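Local coordinates for protein acetyltransferase, GNAT family (Enterococcus faecalis, PDB 1U6M) that probably transfers an acyl group from an acyl-coenzyme A donor to an acceptor that is not identified, at residues Gln13-Leu18 and Ala69-Gly74; Leu20-Asp25 and Arg101-Glu106; Thr51-Tyr56 and Glu105-Pro110; Asp116-Asp121 and Ser131-Ala136. All coordinates share one frame; numbering follows the deposited sequence.

The contacts illustrate how one GNAT fold is assembled from both faces of its central sheet. Contact 1 packs helix 12-25 on one face, contact 4 packs helix 129-135 on the other; their centres lie about 10 Å apart, and strands 67-76 and 112-120 are neighbours, with Asp121 N, just past the second strand, probably hydrogen-bonded to Ala69 O at 2.7 Å. Contact 2 joins the far end of helix 12-25 to the irregular segment before strand 112-120, and contact 3, sharing Glu105 and Glu106 with it, joins that segment to a turn. Arg53 of contact 3 reaches contact 4 through a salt bridge, NH1 to Asp116 OD1, 2.7 Å. A sulfate lies about 5 Å from the Ile118 side chain of contact 4, near the probable cofactor region.

Contact 1. Residues Gln13-Leu18 and Ala69-Gly74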
loop_
_atom_site.group_PDB
_atom_site.type_symbol
_atom_site.label_atom_id
_atom_site.label_comp_id
_atom_site.label_asym_id
_atom_site.label_seq_id
_atom_site.Cartn_x
_atom_site.Cartn_y
_atom_site.Cartn_z
ATOM N N GLN A 13 -4.726 -3.166 -13.822
ATOM C CA GLN A 13 -3.853 -4.326 -14.040
ATOM C C GLN A 13 -2.438 -4.056 -13.506
ATOM O O GLN A 13 -1.825 -4.955 -12.870
ATOM C CB GLN A 13 -3.812 -4.696 -15.535
ATOM C CG GLN A 13 -5.146 -5.210 -16.122
ATOM C CD GLN A 13 -5.340 -6.668 -15.793
ATOM O OE1 GLN A 13 -4.379 -7.440 -15.842
ATOM N NE2 GLN A 13 -6.559 -7.051 -15.404
ATOM N N ALA A 14 -1.923 -2.826 -13.705
ATOM C CA ALA A 14 -0.558 -2.526 -13.249
ATOM C C ALA A 14 -0.453 -2.555 -11.715
ATOM O O ALA A 14 0.475 -3.088 -11.173
ATOM C CB ALA A 14 -0.025 -1.134 -13.855
ATOM N N ILE A 15 -1.444 -1.998 -11.040
ATOM C CA ILE A 15 -1.514 -2.010 -9.605
ATOM C C ILE A 15 -1.634 -3.459 -9.119
ATOM O O ILE A 15 -0.915 -3.872 -8.197
ATOM C CB ILE A 15 -2.775 -1.193 -9.089
ATOM C CG1 ILE A 15 -2.667 0.283 -9.394
ATOM C CG2 ILE A 15 -3.014 -1.444 -7.612
ATOM C CD1 ILE A 15 -4.027 1.010 -9.227
ATOM N N ALA A 16 -2.520 -4.226 -9.765
ATOM C CA ALA A 16 -2.751 -5.645 -9.418
ATOM C C ALA A 16 -1.471 -6.494 -9.522
ATOM O O ALA A 16 -1.194 -7.326 -8.639
ATOM C CB ALA A 16 -3.913 -6.228 -10.285
ATOM N N ARG A 17 -0.642 -6.236 -10.537
ATOM C CA ARG A 17 0.624 -6.976 -10.722
ATOM C C ARG A 17 1.601 -6.685 -9.597
ATOM O O ARG A 17 2.321 -7.594 -9.108
ATOM C CB ARG A 17 1.259 -6.655 -12.078
ATOM C CG ARG A 17 0.519 -7.317 -13.180
ATOM C CD ARG A 17 0.919 -6.968 -14.667
ATOM N NE ARG A 17 -0.350 -7.127 -15.423
ATOM C CZ ARG A 17 -0.896 -8.293 -15.821
ATOM N NH1 ARG A 17 -0.281 -9.466 -15.642
ATOM N NH2 ARG A 17 -2.070 -8.282 -16.439
ATOM N N LEU A 18 1.617 -5.411 -9.189
ATOM C CA LEU A 18 2.476 -4.972 -8.132
ATOM C C LEU A 18 2.010 -5.544 -6.784
ATOM O O LEU A 18 2.833 -6.006 -5.990
ATOM C CB LEU A 18 2.562 -3.434 -8.125
ATOM C CG LEU A 18 3.327 -2.790 -9.283
ATOM C CD1 LEU A 18 3.117 -1.275 -9.287
ATOM C CD2 LEU A 18 4.825 -3.177 -9.204
ATOM N N ALA A 69 5.776 2.600 -12.923
ATOM C CA ALA A 69 7.029 2.039 -12.443
ATOM C C ALA A 69 7.005 1.705 -10.947
ATOM O O ALA A 69 7.823 0.900 -10.460
ATOM C CB ALA A 69 8.178 2.952 -12.785
ATOM N N GLY A 70 6.087 2.347 -10.218
ATOM C CA GLY A 70 5.994 2.256 -8.745
ATOM C C GLY A 70 4.685 2.946 -8.313
ATOM O O GLY A 70 4.140 3.809 -9.028
ATOM N N ILE A 71 4.177 2.540 -7.147
ATOM C CA ILE A 71 2.981 3.120 -6.571
ATOM C C ILE A 71 3.228 3.373 -5.075
ATOM O O ILE A 71 3.985 2.661 -4.437
ATOM C CB ILE A 71 1.747 2.180 -6.778
ATOM C CG1 ILE A 71 1.885 0.832 -6.018
ATOM C CG2 ILE A 71 1.422 2.042 -8.287
ATOM C CD1 ILE A 71 0.689 -0.131 -6.253
ATOM N N ALA A 72 2.595 4.401 -4.541
ATOM C CA ALA A 72 2.580 4.687 -3.121
ATOM C C ALA A 72 1.119 4.615 -2.782
ATOM O O ALA A 72 0.288 5.270 -3.453
ATOM C CB ALA A 72 3.078 6.086 -2.848
ATOM N N VAL A 73 0.800 3.842 -1.753
ATOM C CA VAL A 73 -0.584 3.533 -1.324
ATOM C C VAL A 73 -0.779 3.831 0.181
ATOM O O VAL A 73 0.062 3.422 1.003
ATOM C CB VAL A 73 -0.933 2.020 -1.481
ATOM C CG1 VAL A 73 -2.491 1.823 -1.214
ATOM C CG2 VAL A 73 -0.525 1.540 -2.852
ATOM N N GLY A 74 -1.858 4.545 0.520
ATOM C CA GLY A 74 -2.127 4.896 1.894
ATOM C C GLY A 74 -3.541 5.467 2.066
ATOM O O GLY A 74 -4.262 5.689 1.064
#
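Helix-on-sheet packing, the basic layer of the GNAT fold, is represented here by Ile15 and Leu18 of helix 12-25 resting on Ile71 of strand 67-76. The contact is wholly apolar. Leu18 and Ile71 reach toward each other tip to tip, and the single methyl Leu18 CD1 does most of the work: it lies 3.9 Å from Ile71 CG2 and 4.1 Å from Ile71 CD1, so it touches both branches of the isoleucine. Ile15, one helical turn earlier, crosses Ile71 at about a right angle and adds its branch methyl, with Ile15 CG2 4.2 Å from Ile71 CD1. With CG1 of the strand residue between the backbone N and the carbonyl carbon (chi1 65°), CD1 runs out to meet both helical side chains. The backbones stay well apart, Ile15 CA and Ile71 CA being 7.5 Å from each other. Beyond the pair, Ile59 of strand 59-64 touches both isoleucines, Tyr54 covers Ile15 from a loop, and helix 36-47 packs against Ala16, while Ile71 exchanges backbone hydrogen bonds with Ser119 of strand 112-120.

Contact 2. Residues Leu20-Asp25 and Arg101-Glu106; sequences LVILKD and RLFIEE
Asp25 N, just after Ile22 and Leu23, which touch Phe103, is approached by two carbonyls: Val21 O at 3.3 Å in a helical hydrogen bond and Leu23 O at 2.8 Å in a weak one. This far part of helix 12-25 of the GNAT fold is irregular at Lys24, which adopts a positive phi of 88°. No polar bond crosses to the segment 101-106, an irregular stretch leading from helix 85-93 toward strand 112-120; one aromatic ring makes the junction. Leu23 and Phe103 cross at about a right angle, with Leu23 CD2 coming in obliquely at Phe103 CZ, the far end of the ring, 3.8 Å away. The Phe103 side chain has its CG anti to the carbonyl carbon (chi1 -45°), which lets the end of the ring reach the helix although its CB does not point straight at it.

The same ring has a second job, for Arg53 makes a cation-pi interaction with it, while Tyr54 and Met26 also touch it. Leu23 in turn leans on Leu43 of helix 36-47, and Ile22 on Thr117 and Ser119 of the sheet, so the ring adjoins side chains through which the helix meets both helix 36-47 and the sheet. Ile22 supplies the looser touch, its CG2 lying 4.5 Å from Phe103 CE2 at the ring edge, near the ring plane.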
loop_
_atom_site.group_PDB
_atom_site.type_symbol
_atom_site.label_atom_id
_atom_site.label_comp_id
_atom_site.label_asym_id
_atom_site.label_seq_id
_atom_site.Cartn_x
_atom_site.Cartn_y
_atom_site.Cartn_z
ATOM N N LEU A 20 0.135 -8.345 -6.326
ATOM C CA LEU A 20 0.477 -9.766 -6.337
ATOM C C LEU A 20 1.804 -10.033 -5.682
ATOM O O LEU A 20 1.953 -11.066 -5.018
ATOM C CB LEU A 20 0.540 -10.310 -7.749
ATOM C CG LEU A 20 0.048 -11.736 -8.026
ATOM C CD1 LEU A 20 0.767 -12.297 -9.260
ATOM C CD2 LEU A 20 0.163 -12.669 -6.879
ATOM N N VAL A 21 2.796 -9.157 -5.899
ATOM C CA VAL A 21 4.137 -9.400 -5.343
ATOM C C VAL A 21 4.089 -9.463 -3.822
ATOM O O VAL A 21 4.618 -10.393 -3.218
ATOM C CB VAL A 21 5.232 -8.369 -5.833
ATOM C CG1 VAL A 21 6.529 -8.550 -5.075
ATOM C CG2 VAL A 21 5.502 -8.537 -7.292
ATOM N N ILE A 22 3.474 -8.440 -3.220
ATOM C CA ILE A 22 3.156 -8.372 -1.782
ATOM C C ILE A 22 2.436 -9.621 -1.227
ATOM O O ILE A 22 2.829 -10.111 -0.169
ATOM C CB ILE A 22 2.293 -7.105 -1.500
ATOM C CG1 ILE A 22 3.108 -5.839 -1.810
ATOM C CG2 ILE A 22 1.782 -7.058 -0.053
ATOM C CD1 ILE A 22 2.279 -4.661 -2.030
ATOM N N LEU A 23 1.377 -10.087 -1.910
ATOM C CA LEU A 23 0.598 -11.264 -1.486
ATOM C C LEU A 23 1.545 -12.407 -1.772
ATOM O O LEU A 23 2.337 -12.324 -2.694
ATOM C CB LEU A 23 -0.706 -11.422 -2.294
ATOM C CG LEU A 23 -1.699 -10.250 -2.383
ATOM C CD1 LEU A 23 -2.942 -10.688 -3.019
ATOM C CD2 LEU A 23 -2.002 -9.591 -1.028
ATOM N N LYS A 24 1.615 -13.472 -1.042
ATOM C CA LYS A 24 2.684 -14.367 -1.626
ATOM C C LYS A 24 4.113 -14.137 -1.145
ATOM O O LYS A 24 4.807 -15.103 -0.877
ATOM C CB LYS A 24 2.734 -14.264 -3.168
ATOM C CG LYS A 24 3.979 -13.666 -3.725
ATOM C CD LYS A 24 4.254 -14.297 -5.050
ATOM C CE LYS A 24 3.161 -14.018 -6.051
ATOM N NZ LYS A 24 3.611 -14.543 -7.382
ATOM N N ASP A 25 4.556 -12.884 -1.094
ATOM C CA ASP A 25 5.572 -12.529 -0.143
ATOM C C ASP A 25 5.020 -12.711 1.296
ATOM O O ASP A 25 5.768 -12.988 2.210
ATOM C CB ASP A 25 6.047 -11.108 -0.392
ATOM C CG ASP A 25 7.094 -10.643 0.628
ATOM O OD1 ASP A 25 6.707 -10.092 1.701
ATOM O OD2 ASP A 25 8.309 -10.826 0.354
ATOM N N ARG A 101 -8.367 -15.298 3.904
ATOM C CA ARG A 101 -7.441 -14.641 4.797
ATOM C C ARG A 101 -6.636 -13.575 4.009
ATOM O O ARG A 101 -6.033 -13.880 2.986
ATOM C CB ARG A 101 -6.444 -15.652 5.427
ATOM C CG ARG A 101 -7.031 -17.005 5.774
ATOM C CD ARG A 101 -5.960 -17.988 6.380
ATOM N NE ARG A 101 -5.493 -17.392 7.616
ATOM C CZ ARG A 101 -5.832 -17.814 8.823
ATOM N NH1 ARG A 101 -6.587 -18.901 8.993
ATOM N NH2 ARG A 101 -5.424 -17.109 9.857
ATOM N N LEU A 102 -6.620 -12.350 4.525
ATOM C CA LEU A 102 -6.012 -11.194 3.886
ATOM C C LEU A 102 -5.080 -10.560 4.902
ATOM O O LEU A 102 -4.209 -11.231 5.452
ATOM C CB LEU A 102 -7.083 -10.210 3.381
ATOM C CG LEU A 102 -7.908 -10.706 2.176
ATOM C CD1 LEU A 102 -9.022 -9.729 1.668
ATOM C CD2 LEU A 102 -7.004 -11.255 0.998
ATOM N N PHE A 103 -5.231 -9.276 5.169
ATOM C CA PHE A 103 -4.374 -8.618 6.193
ATOM C C PHE A 103 -5.031 -8.521 7.544
ATOM O O PHE A 103 -6.227 -8.256 7.665
ATOM C CB PHE A 103 -3.971 -7.207 5.738
ATOM C CG PHE A 103 -3.514 -7.138 4.315
ATOM C CD1 PHE A 103 -4.442 -7.115 3.276
ATOM C CD2 PHE A 103 -2.163 -7.071 4.007
ATOM C CE1 PHE A 103 -4.040 -7.050 1.964
ATOM C CE2 PHE A 103 -1.757 -6.976 2.678
ATOM C CZ PHE A 103 -2.700 -6.984 1.660
ATOM N N ILE A 104 -4.226 -8.668 8.569
ATOM C CA ILE A 104 -4.630 -8.236 9.904
ATOM C C ILE A 104 -4.600 -6.699 9.956
ATOM O O ILE A 104 -3.616 -6.078 9.582
ATOM C CB ILE A 104 -3.815 -8.946 10.994
ATOM C CG1 ILE A 104 -3.816 -10.469 10.710
ATOM C CG2 ILE A 104 -4.423 -8.688 12.362
ATOM C CD1 ILE A 104 -3.107 -11.304 11.753
ATOM N N GLU A 105 -5.737 -6.103 10.316
ATOM C CA GLU A 105 -6.004 -4.656 10.143
ATOM C C GLU A 105 -5.701 -3.882 11.447
ATOM O O GLU A 105 -6.547 -3.138 11.974
ATOM C CB GLU A 105 -7.463 -4.402 9.661
ATOM C CG GLU A 105 -7.825 -4.886 8.230
ATOM C CD GLU A 105 -9.345 -4.816 7.926
ATOM O OE1 GLU A 105 -10.148 -4.973 8.888
ATOM O OE2 GLU A 105 -9.743 -4.613 6.733
ATOM N N GLU A 106 -4.487 -4.075 11.965
ATOM C CA GLU A 106 -4.141 -3.487 13.258
ATOM C C GLU A 106 -2.831 -2.662 13.260
ATOM O O GLU A 106 -2.056 -2.709 14.222
ATOM C CB GLU A 106 -4.149 -4.581 14.337
ATOM C CG GLU A 106 -5.578 -5.119 14.676
ATOM C CD GLU A 106 -5.572 -6.501 15.356
ATOM O OE1 GLU A 106 -4.517 -7.177 15.393
ATOM O OE2 GLU A 106 -6.645 -6.912 15.848
#

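Contact 3. Residues Thr51-Tyr56 and Glu105-Pro110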
loop_
_atom_site.group_PDB
_atom_site.type_symbol
_atom_site.label_atom_id
_atom_site.label_comp_id
_atom_site.label_asym_id
_atom_site.label_seq_id
_atom_site.Cartn_x
_atom_site.Cartn_y
_atom_site.Cartn_z
ATOM N N THR A 51 -13.074 2.919 -2.036
ATOM C CA THR A 51 -12.677 2.579 -0.663
ATOM C C THR A 51 -11.712 1.385 -0.538
ATOM O O THR A 51 -11.191 1.114 0.555
ATOM C CB THR A 51 -13.906 2.277 0.257
ATOM O OG1 THR A 51 -14.498 1.043 -0.110
ATOM C CG2 THR A 51 -15.010 3.366 0.174
ATOM N N TYR A 52 -11.446 0.674 -1.620
ATOM C CA TYR A 52 -10.524 -0.471 -1.525
ATOM C C TYR A 52 -9.099 -0.035 -1.091
ATOM O O TYR A 52 -8.623 1.050 -1.484
ATOM C CB TYR A 52 -10.499 -1.255 -2.847
ATOM C CG TYR A 52 -9.607 -2.467 -2.789
ATOM C CD1 TYR A 52 -9.759 -3.409 -1.748
ATOM C CD2 TYR A 52 -8.627 -2.705 -3.787
ATOM C CE1 TYR A 52 -8.917 -4.513 -1.647
ATOM C CE2 TYR A 52 -7.772 -3.843 -3.693
ATOM C CZ TYR A 52 -7.952 -4.737 -2.611
ATOM O OH TYR A 52 -7.148 -5.856 -2.478
ATOM N N ARG A 53 -8.453 -0.868 -0.269
ATOM C CA ARG A 53 -7.049 -0.732 0.105
ATOM C C ARG A 53 -6.164 -0.217 -1.057
ATOM O O ARG A 53 -5.402 0.749 -0.908
ATOM C CB ARG A 53 -6.522 -2.057 0.607
ATOM C CG ARG A 53 -5.099 -1.946 1.176
ATOM C CD ARG A 53 -4.604 -3.349 1.595
ATOM N NE ARG A 53 -5.325 -3.838 2.785
ATOM C CZ ARG A 53 -4.894 -3.653 4.042
ATOM N NH1 ARG A 53 -3.770 -3.000 4.296
ATOM N NH2 ARG A 53 -5.597 -4.106 5.067
ATOM N N TYR A 54 -6.303 -0.848 -2.212
ATOM C CA TYR A 54 -5.563 -0.493 -3.391
ATOM C C TYR A 54 -6.461 0.096 -4.425
ATOM O O TYR A 54 -6.213 -0.106 -5.599
ATOM C CB TYR A 54 -4.852 -1.753 -3.974
ATOM C CG TYR A 54 -3.941 -2.405 -2.960
ATOM C CD1 TYR A 54 -2.809 -1.743 -2.464
ATOM C CD2 TYR A 54 -4.186 -3.681 -2.479
ATOM C CE1 TYR A 54 -1.946 -2.359 -1.500
ATOM C CE2 TYR A 54 -3.333 -4.267 -1.503
ATOM C CZ TYR A 54 -2.238 -3.590 -1.044
ATOM O OH TYR A 54 -1.406 -4.171 -0.114
ATOM N N GLY A 55 -7.528 0.783 -4.009
ATOM C CA GLY A 55 -8.367 1.520 -4.932
ATOM C C GLY A 55 -7.516 2.566 -5.624
ATOM O O GLY A 55 -6.650 3.155 -4.977
ATOM N N TYR A 56 -7.741 2.824 -6.915
ATOM C CA TYR A 56 -6.943 3.873 -7.597
ATOM C C TYR A 56 -6.955 5.217 -6.875
ATOM O O TYR A 56 -5.974 5.903 -6.837
ATOM C CB TYR A 56 -7.241 4.011 -9.093
ATOM C CG TYR A 56 -8.580 4.626 -9.383
ATOM C CD1 TYR A 56 -8.725 5.999 -9.488
ATOM C CD2 TYR A 56 -9.692 3.822 -9.609
ATOM C CE1 TYR A 56 -9.956 6.571 -9.769
ATOM C CE2 TYR A 56 -10.946 4.374 -9.871
ATOM C CZ TYR A 56 -11.072 5.750 -9.951
ATOM O OH TYR A 56 -12.319 6.326 -10.208
ATOM N N GLU A 105 -5.737 -6.103 10.316
ATOM C CA GLU A 105 -6.004 -4.656 10.143
ATOM C C GLU A 105 -5.701 -3.882 11.447
ATOM O O GLU A 105 -6.547 -3.138 11.974
ATOM C CB GLU A 105 -7.463 -4.402 9.661
ATOM C CG GLU A 105 -7.825 -4.886 8.230
ATOM C CD GLU A 105 -9.345 -4.816 7.926
ATOM O OE1 GLU A 105 -10.148 -4.973 8.888
ATOM O OE2 GLU A 105 -9.743 -4.613 6.733
ATOM N N GLU A 106 -4.487 -4.075 11.965
ATOM C CA GLU A 106 -4.141 -3.487 13.258
ATOM C C GLU A 106 -2.831 -2.662 13.260
ATOM O O GLU A 106 -2.056 -2.709 14.222
ATOM C CB GLU A 106 -4.149 -4.581 14.337
ATOM C CG GLU A 106 -5.578 -5.119 14.676
ATOM C CD GLU A 106 -5.572 -6.501 15.356
ATOM O OE1 GLU A 106 -4.517 -7.177 15.393
ATOM O OE2 GLU A 106 -6.645 -6.912 15.848
ATOM N N GLU A 107 -2.610 -1.880 12.204
ATOM C CA GLU A 107 -1.295 -1.316 11.997
ATOM C C GLU A 107 -1.189 0.221 12.063
ATOM O O GLU A 107 -0.098 0.763 12.122
ATOM C CB GLU A 107 -0.660 -1.913 10.734
ATOM C CG GLU A 107 -1.448 -1.797 9.457
ATOM C CD GLU A 107 -0.887 -2.690 8.345
ATOM O OE1 GLU A 107 -0.924 -2.352 7.143
ATOM O OE2 GLU A 107 -0.409 -3.769 8.682
ATOM N N THR A 108 -2.330 0.902 12.083
ATOM C CA THR A 108 -2.369 2.362 12.105
ATOM C C THR A 108 -2.512 2.950 13.508
ATOM O O THR A 108 -2.916 2.247 14.419
ATOM C CB THR A 108 -3.466 2.950 11.174
ATOM O OG1 THR A 108 -4.761 2.821 11.796
ATOM C CG2 THR A 108 -3.454 2.274 9.821
ATOM N N LEU A 109 -2.151 4.227 13.654
ATOM C CA LEU A 109 -2.502 5.049 14.819
ATOM C C LEU A 109 -3.560 6.117 14.456
ATOM O O LEU A 109 -3.612 6.569 13.303
ATOM C CB LEU A 109 -1.279 5.756 15.394
ATOM C CG LEU A 109 -0.177 4.949 16.078
ATOM C CD1 LEU A 109 0.708 5.904 16.844
ATOM C CD2 LEU A 109 -0.726 3.830 17.009
ATOM N N PRO A 110 -4.421 6.526 15.437
ATOM C CA PRO A 110 -5.449 7.558 15.142
ATOM C C PRO A 110 -4.854 8.843 14.548
ATOM O O PRO A 110 -3.748 9.204 14.894
ATOM C CB PRO A 110 -6.063 7.852 16.537
ATOM C CG PRO A 110 -5.788 6.649 17.356
ATOM C CD PRO A 110 -4.492 6.049 16.849
#
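A type I beta turn from Tyr52 to Gly55, closed by Gly55 N to Tyr52 O at 2.8 Å, puts Arg53 at its second position and directs that side chain toward Glu105 and Glu107 of an irregular segment. This is a junction between two loops of the GNAT fold, one preceding strand 59-64 and the other preceding strand 112-120. Arg53 leaves the turn with CG anti to the backbone N (chi1 -173°) and bends at chi3, which brings the guanidinium between the two glutamates without a salt bridge to either.

Glu105 offers its aliphatic part: CG lies 3.9 Å from Arg53 NH2, at the edge and in the plane of the guanidinium. Its carboxylate is further off, with OE2 4.5 Å from that same nitrogen, and is turned 32° from the guanidinium plane. Glu107 approaches another stretch of the edge, but its carboxylate stands almost perpendicular, at 86°.

The strong partners of Arg53 are Asp116 and Asp84, which form salt bridges with NH1 and NE, so the two glutamates probably add only a longer-range electrostatic pull. Phe103 makes a cation-pi contact with the same arginine, and Glu105 OE2 lies near the like-charged Asp84 OD2. Glu80 positions the second loop, accepting hydrogen bonds from Glu107 N and Thr108 OG1. Within the turn, the Tyr54 ring underlies the arginine stem, with Arg53 CG 3.9 Å above its plane and over its centre. Glu107 OE1 remains 4.1 Å from Arg53 NH1.

Contact 4. Residues Asp116-Asp121 and Ser131-Ala136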
loop_
_atom_site.group_PDB
_atom_site.type_symbol
_atom_site.label_atom_id
_atom_site.label_comp_id
_atom_site.label_asym_id
_atom_site.label_seq_id
_atom_site.Cartn_x
_atom_site.Cartn_y
_atom_site.Cartn_z
ATOM N N ASP A 116 0.573 2.601 3.617
ATOM C CA ASP A 116 0.432 1.158 3.537
ATOM C C ASP A 116 1.612 0.519 2.773
ATOM O O ASP A 116 2.242 -0.400 3.244
ATOM C CB ASP A 116 -0.878 0.870 2.794
ATOM C CG ASP A 116 -1.237 -0.593 2.801
ATOM O OD1 ASP A 116 -2.304 -0.950 3.331
ATOM O OD2 ASP A 116 -0.458 -1.410 2.303
ATOM N N THR A 117 1.892 1.017 1.557
ATOM C CA THR A 117 2.951 0.458 0.798
ATOM C C THR A 117 3.571 1.383 -0.238
ATOM O O THR A 117 2.889 2.182 -0.867
ATOM C CB THR A 117 2.581 -0.937 0.185
ATOM O OG1 THR A 117 3.832 -1.520 -0.226
ATOM C CG2 THR A 117 1.830 -0.846 -1.086
ATOM N N ILE A 118 4.886 1.266 -0.412
ATOM C CA ILE A 118 5.548 1.824 -1.612
ATOM C C ILE A 118 6.120 0.638 -2.370
ATOM O O ILE A 118 6.894 -0.136 -1.810
ATOM C CB ILE A 118 6.676 2.875 -1.267
ATOM C CG1 ILE A 118 6.043 4.199 -0.782
ATOM C CG2 ILE A 118 7.591 3.064 -2.484
ATOM C CD1 ILE A 118 6.955 5.075 -0.038
ATOM N N SER A 119 5.691 0.459 -3.608
ATOM C CA SER A 119 6.069 -0.684 -4.424
ATOM C C SER A 119 6.659 -0.229 -5.716
ATOM O O SER A 119 6.029 0.521 -6.419
ATOM C CB SER A 119 4.861 -1.514 -4.816
ATOM O OG SER A 119 4.534 -2.269 -3.688
ATOM N N VAL A 120 7.837 -0.747 -6.043
ATOM C CA VAL A 120 8.500 -0.429 -7.297
ATOM C C VAL A 120 8.555 -1.681 -8.130
ATOM O O VAL A 120 9.020 -2.725 -7.628
ATOM C CB VAL A 120 9.971 0.040 -7.046
ATOM C CG1 VAL A 120 10.636 0.439 -8.391
ATOM C CG2 VAL A 120 9.928 1.192 -6.058
ATOM N N ASP A 121 8.087 -1.581 -9.375
ATOM C CA ASP A 121 8.294 -2.628 -10.388
ATOM C C ASP A 121 9.767 -3.129 -10.398
ATOM O O ASP A 121 10.703 -2.335 -10.377
ATOM C CB ASP A 121 7.870 -2.101 -11.734
ATOM C CG ASP A 121 7.766 -3.191 -12.776
ATOM O OD1 ASP A 121 8.757 -3.946 -12.976
ATOM O OD2 ASP A 121 6.703 -3.306 -13.414
ATOM N N SER A 131 11.913 6.434 -3.164
ATOM C CA SER A 131 12.309 7.502 -2.331
ATOM C C SER A 131 11.695 8.756 -2.877
ATOM O O SER A 131 11.304 9.594 -2.096
ATOM C CB SER A 131 13.837 7.564 -2.184
ATOM O OG SER A 131 14.264 8.929 -2.048
ATOM N N LYS A 132 11.533 8.868 -4.192
ATOM C CA LYS A 132 10.744 9.989 -4.764
ATOM C C LYS A 132 9.239 9.952 -4.519
ATOM O O LYS A 132 8.619 10.983 -4.406
ATOM C CB LYS A 132 10.877 10.051 -6.276
ATOM C CG LYS A 132 12.214 10.334 -6.757
ATOM C CD LYS A 132 12.111 10.387 -8.267
ATOM C CE LYS A 132 11.681 11.776 -8.704
ATOM N NZ LYS A 132 12.493 12.133 -9.927
ATOM N N LEU A 133 8.650 8.762 -4.519
ATOM C CA LEU A 133 7.259 8.596 -4.174
ATOM C C LEU A 133 7.016 9.063 -2.727
ATOM O O LEU A 133 6.053 9.756 -2.442
ATOM C CB LEU A 133 6.810 7.127 -4.418
ATOM C CG LEU A 133 6.418 6.785 -5.861
ATOM C CD1 LEU A 133 6.272 5.312 -5.989
ATOM C CD2 LEU A 133 5.120 7.494 -6.219
ATOM N N LEU A 134 7.924 8.701 -1.850
ATOM C CA LEU A 134 7.878 9.050 -0.456
ATOM C C LEU A 134 7.987 10.593 -0.262
ATOM O O LEU A 134 7.243 11.170 0.561
ATOM C CB LEU A 134 8.993 8.273 0.220
ATOM C CG LEU A 134 9.331 8.393 1.675
ATOM C CD1 LEU A 134 8.124 8.110 2.585
ATOM C CD2 LEU A 134 10.479 7.416 1.932
ATOM N N ASP A 135 8.849 11.262 -1.044
ATOM C CA ASP A 135 8.918 12.732 -1.019
ATOM C C ASP A 135 7.584 13.441 -1.349
ATOM O O ASP A 135 7.398 14.599 -0.982
ATOM C CB ASP A 135 9.993 13.274 -2.009
ATOM C CG ASP A 135 11.417 13.010 -1.543
ATOM O OD1 ASP A 135 11.650 12.641 -0.366
ATOM O OD2 ASP A 135 12.339 13.168 -2.379
ATOM N N ALA A 136 6.721 12.782 -2.114
ATOM C CA ALA A 136 5.481 13.357 -2.655
ATOM C C ALA A 136 4.345 13.181 -1.697
ATOM O O ALA A 136 3.273 13.706 -1.911
ATOM C CB ALA A 136 5.093 12.642 -3.980
#
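Ile118 of strand 112-120 meets Leu133 and Leu134 of helix 129-135 in the strand-loop-helix unit that forms the centre of the GNAT fold. The isoleucine divides its two branches between the leucines. Its long branch ends against the helix backbone: Ile118 CD1 is 3.8 Å from Leu134 CB and 4.1 Å from Leu134 CA, and the side chains cross at about a right angle. With CG anti to the backbone N (chi1 177°), the outer part of Leu134 turns aside and CB meets Ile118, while its CD1 methyl is 4.2 Å from Ile118 CD1. The short branch of the isoleucine serves the other leucine more loosely.

In the next shell, Ala72 of strand 67-76 lies beside Ile118, Tyr62 of strand 59-64 touches Leu133, and Phe169 backs Leu134. Lys167 bonds to the helix, by a salt bridge to Asp135 OD1 and a hydrogen bond with Ser131 OG. Earlier in the strand, Asp116 and Thr117 both face Val73 in a classic beta bulge; in other GNAT enzymes such a bulge accompanies the splaying of the sheet that admits the cofactor, as is probable here.

The connection, running into the first turn of the helix, carries RGMGIG, which fits the R/Q-x-x-G-x-G/A signature of the family's pyrophosphate-binding loop, and the contact joins the strand and helix at the two ends of that loop. A sulfate, likely from the crystallisation liquor, lies about 5 Å from the Ile118 side chain, consistent with an anion pocket nearby. On the Leu133 side, Ile118 CG2 reaches Leu133 CD1 at 4.4 Å.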